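VIN1 (Oscarella pearsei, PDB 6BFI) binds actin filaments and may play a role in cell-cell adhesion. Local coordinates at residues T197-S208 and R231-I242. Numbering follows the deposited sequence.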
# COMPACT_ATOMS: atom_id res chain seq x y z
N THR A 197 13.61 9.10 -8.31
CA THR A 197 13.71 8.69 -9.71
C THR A 197 14.57 9.67 -10.51
O THR A 197 15.49 9.25 -11.23
CB THR A 197 12.32 8.58 -10.33
OG1 THR A 197 11.64 7.44 -9.79
CG2 THR A 197 12.42 8.44 -11.84
N VAL A 198 14.30 10.97 -10.38
CA VAL A 198 15.08 11.96 -11.13
C VAL A 198 16.55 11.90 -10.73
O VAL A 198 17.45 11.87 -11.59
CB VAL A 198 14.49 13.37 -10.92
CG1 VAL A 198 15.33 14.40 -11.65
CG2 VAL A 198 13.05 13.42 -11.41
N ARG A 199 16.82 11.85 -9.42
CA ARG A 199 18.19 11.88 -8.93
C ARG A 199 18.99 10.67 -9.42
O ARG A 199 20.18 10.78 -9.73
CB ARG A 199 18.21 11.96 -7.41
CG ARG A 199 18.74 13.28 -6.86
CD ARG A 199 18.91 13.24 -5.35
NE ARG A 199 17.66 13.51 -4.64
CZ ARG A 199 17.34 14.70 -4.13
NH1 ARG A 199 18.16 15.73 -4.26
NH2 ARG A 199 16.18 14.86 -3.50
N GLU A 200 18.34 9.50 -9.49
CA GLU A 200 19.04 8.32 -9.99
C GLU A 200 19.11 8.29 -11.52
O GLU A 200 19.98 7.61 -12.06
CB GLU A 200 18.38 7.03 -9.47
CG GLU A 200 16.96 6.79 -9.95
CD GLU A 200 16.38 5.50 -9.38
OE1 GLU A 200 16.51 4.44 -10.04
OE2 GLU A 200 15.80 5.54 -8.28
N GLN A 201 18.23 9.02 -12.21
CA GLN A 201 18.20 8.96 -13.67
C GLN A 201 19.10 9.98 -14.36
O GLN A 201 19.42 9.79 -15.54
CB GLN A 201 16.77 9.14 -14.17
CG GLN A 201 15.88 7.93 -13.97
CD GLN A 201 16.49 6.66 -14.53
OE1 GLN A 201 16.71 6.53 -15.73
NE2 GLN A 201 16.78 5.71 -13.64
N ILE A 202 19.52 11.05 -13.68
CA ILE A 202 20.39 12.04 -14.32
C ILE A 202 21.68 11.42 -14.86
O ILE A 202 21.97 11.54 -16.07
CB ILE A 202 20.69 13.21 -13.37
CG1 ILE A 202 19.42 14.03 -13.12
CG2 ILE A 202 21.79 14.09 -13.94
CD1 ILE A 202 18.77 14.51 -14.39
N PRO A 203 22.51 10.76 -14.03
CA PRO A 203 23.76 10.21 -14.57
C PRO A 203 23.54 9.11 -15.60
O PRO A 203 24.40 8.92 -16.47
CB PRO A 203 24.49 9.69 -13.33
CG PRO A 203 23.40 9.36 -12.38
CD PRO A 203 22.34 10.40 -12.61
N ILE A 204 22.42 8.40 -15.52
CA ILE A 204 22.09 7.43 -16.57
C ILE A 204 21.89 8.15 -17.89
O ILE A 204 22.35 7.69 -18.95
CB ILE A 204 20.85 6.62 -16.18
CG1 ILE A 204 20.92 6.19 -14.71
CG2 ILE A 204 20.70 5.41 -17.08
CD1 ILE A 204 22.17 5.43 -14.35
N LEU A 205 21.21 9.30 -17.85
CA LEU A 205 20.99 10.08 -19.07
C LEU A 205 22.32 10.54 -19.66
O LEU A 205 22.59 10.31 -20.85
CB LEU A 205 20.09 11.27 -18.76
CG LEU A 205 19.90 12.25 -19.93
CD1 LEU A 205 19.39 11.51 -21.15
CD2 LEU A 205 18.94 13.36 -19.53
N ILE A 206 23.17 11.18 -18.85
CA ILE A 206 24.43 11.67 -19.41
C ILE A 206 25.28 10.51 -19.91
O ILE A 206 26.00 10.65 -20.91
CB ILE A 206 25.18 12.55 -18.39
CG1 ILE A 206 25.72 11.71 -17.23
CG2 ILE A 206 24.29 13.67 -17.88
CD1 ILE A 206 26.68 12.46 -16.33
N SER A 207 25.20 9.35 -19.26
CA SER A 207 25.96 8.19 -19.71
C SER A 207 25.47 7.72 -21.08
O SER A 207 26.27 7.54 -22.01
CB SER A 207 25.86 7.07 -18.68
OG SER A 207 26.62 5.94 -19.08
N SER A 208 24.16 7.53 -21.23
CA SER A 208 23.60 7.10 -22.51
C SER A 208 23.95 8.09 -23.62
O SER A 208 24.29 7.68 -24.74
CB SER A 208 22.08 6.94 -22.39
OG SER A 208 21.47 8.15 -22.00
N ARG A 231 18.93 6.29 -24.71
CA ARG A 231 18.90 7.69 -24.31
C ARG A 231 17.47 8.21 -24.21
O ARG A 231 17.07 8.75 -23.18
CB ARG A 231 19.71 8.53 -25.30
CG ARG A 231 19.65 10.02 -25.05
CD ARG A 231 20.10 10.78 -26.28
NE ARG A 231 19.27 10.44 -27.43
CZ ARG A 231 19.62 10.66 -28.70
NH1 ARG A 231 20.79 11.21 -28.98
NH2 ARG A 231 18.79 10.31 -29.68
N ASP A 232 16.69 8.04 -25.28
CA ASP A 232 15.32 8.56 -25.29
C ASP A 232 14.44 7.86 -24.25
O ASP A 232 13.47 8.44 -23.77
CB ASP A 232 14.71 8.42 -26.68
CG ASP A 232 15.50 9.17 -27.74
OD1 ASP A 232 16.30 10.06 -27.36
OD2 ASP A 232 15.32 8.89 -28.94
N TYR A 233 14.77 6.61 -23.91
CA TYR A 233 14.08 5.94 -22.82
C TYR A 233 14.33 6.66 -21.50
O TYR A 233 13.40 6.88 -20.71
CB TYR A 233 14.52 4.48 -22.73
CG TYR A 233 14.13 3.79 -21.44
CD1 TYR A 233 12.87 3.23 -21.28
CD2 TYR A 233 15.04 3.68 -20.39
CE1 TYR A 233 12.51 2.60 -20.10
CE2 TYR A 233 14.69 3.05 -19.21
CZ TYR A 233 13.43 2.51 -19.07
OH TYR A 233 13.08 1.88 -17.90
N VAL A 234 15.59 7.03 -21.24
CA VAL A 234 15.87 7.75 -20.00
C VAL A 234 15.22 9.13 -20.02
O VAL A 234 14.70 9.61 -19.01
CB VAL A 234 17.39 7.83 -19.76
CG1 VAL A 234 17.68 8.55 -18.45
CG2 VAL A 234 17.99 6.43 -19.75
N ILE A 235 15.23 9.79 -21.19
CA ILE A 235 14.58 11.09 -21.31
C ILE A 235 13.10 10.97 -21.01
O ILE A 235 12.51 11.85 -20.36
CB ILE A 235 14.83 11.69 -22.71
CG1 ILE A 235 16.32 11.83 -22.97
CG2 ILE A 235 14.13 13.04 -22.85
CD1 ILE A 235 16.65 12.31 -24.37
N GLN A 236 12.46 9.89 -21.47
CA GLN A 236 11.03 9.73 -21.24
C GLN A 236 10.75 9.39 -19.78
O GLN A 236 9.75 9.84 -19.22
CB GLN A 236 10.45 8.66 -22.16
CG GLN A 236 9.60 9.21 -23.30
CD GLN A 236 8.36 9.95 -22.80
OE1 GLN A 236 7.91 9.74 -21.68
NE2 GLN A 236 7.82 10.82 -23.65
N LYS A 237 11.62 8.59 -19.15
CA LYS A 237 11.44 8.31 -17.73
C LYS A 237 11.52 9.59 -16.90
O LYS A 237 10.68 9.83 -16.02
CB LYS A 237 12.47 7.28 -17.25
CG LYS A 237 12.36 6.95 -15.77
CD LYS A 237 13.27 5.80 -15.36
CE LYS A 237 12.76 4.46 -15.85
NZ LYS A 237 13.58 3.33 -15.34
N LEU A 238 12.52 10.43 -17.19
CA LEU A 238 12.61 11.72 -16.51
C LEU A 238 11.39 12.59 -16.79
O LEU A 238 10.82 13.20 -15.87
CB LEU A 238 13.89 12.45 -16.93
CG LEU A 238 15.19 12.00 -16.26
CD1 LEU A 238 16.39 12.56 -17.01
CD2 LEU A 238 15.21 12.44 -14.81
N PHE A 239 10.96 12.64 -18.05
CA PHE A 239 9.79 13.44 -18.43
C PHE A 239 8.56 13.01 -17.64
O PHE A 239 7.82 13.86 -17.11
CB PHE A 239 9.55 13.30 -19.93
CG PHE A 239 8.41 14.14 -20.45
CD1 PHE A 239 8.65 15.41 -20.94
CD2 PHE A 239 7.11 13.66 -20.46
CE1 PHE A 239 7.62 16.19 -21.42
CE2 PHE A 239 6.07 14.43 -20.94
CZ PHE A 239 6.32 15.70 -21.42
N ILE A 240 8.32 11.70 -17.55
CA ILE A 240 7.14 11.19 -16.86
C ILE A 240 7.22 11.47 -15.37
O ILE A 240 6.24 11.92 -14.75
CB ILE A 240 6.98 9.69 -17.16
CG1 ILE A 240 6.46 9.49 -18.58
CG2 ILE A 240 6.06 9.02 -16.13
CD1 ILE A 240 6.48 8.05 -19.05
N ALA A 241 8.39 11.24 -14.76
CA ALA A 241 8.55 11.54 -13.34
C ALA A 241 8.27 13.01 -13.05
O ALA A 241 7.58 13.34 -12.07
CB ALA A 241 9.96 11.17 -12.88
N ILE A 242 8.77 13.91 -13.90
CA ILE A 242 8.53 15.33 -13.67
C ILE A 242 7.06 15.67 -13.88
O ILE A 242 6.49 16.52 -13.18
CB ILE A 242 9.45 16.18 -14.57
CG1 ILE A 242 10.91 15.96 -14.17
CG2 ILE A 242 9.10 17.66 -14.47
CD1 ILE A 242 11.89 16.79 -14.99
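Leu-238 holds CG anti to its own carbonyl carbon (chi1 -79°), and this turn carries its forked end across to helix 185-215, where it lodges as a knob among Val-198, Gln-201, Ile-202 and Leu-205. The two prongs divide the hole: CD2 rests 3.7 Å from CB of Gln-201 and also meets CG1 of Val-198, whereas CD1 lies 3.7 Å from Leu-205 CD2 and touches the tip of Ile-202. Leu-205, its CG trans to the backbone N at chi1 174°, brings CD1 to within 3.6 Å of Ile-235 CG1, while its CB backs onto CG1 of Val-234. Beside this apolar row Gln-201 bends at chi2 (-52°) and crosses the Lys-237 chain at about a right angle, its amide carbon CD 3.4 Å from the lysine CD; the amide oxygen OE1 also touches Val-234 CG1. With an alanine in place of Gln-201, CB would still meet Leu-238, but Lys-237 CD and Val-234 CG1 would probably lose the amide they rest against, opening a gap between them and helix 185-215. Lys-237 NZ hydrogen-bonds to Tyr-233 OH (3.0 Å), a hydroxyl also hydrogen-bonded to Asp-447. Further along, Ser-208 OG donates back to Leu-205 O at 2.7 Å and rests against CA of Arg-231. Met-168 and Met-172 of helix 154-178 touch Val-198, and Leu-145 of helix 102-145 touches Leu-238. Segments 197-208 and 231-242 run roughly antiparallel, their axes approaching to 8.9 Å, as neighbours in a vinculin-family helical bundle. Apolar van der Waals packing, with the Gln-201 amide laid across the lysine chain, thus joins them, while Ser-208 and Lys-237 direct their polar ends to partners in their own helix.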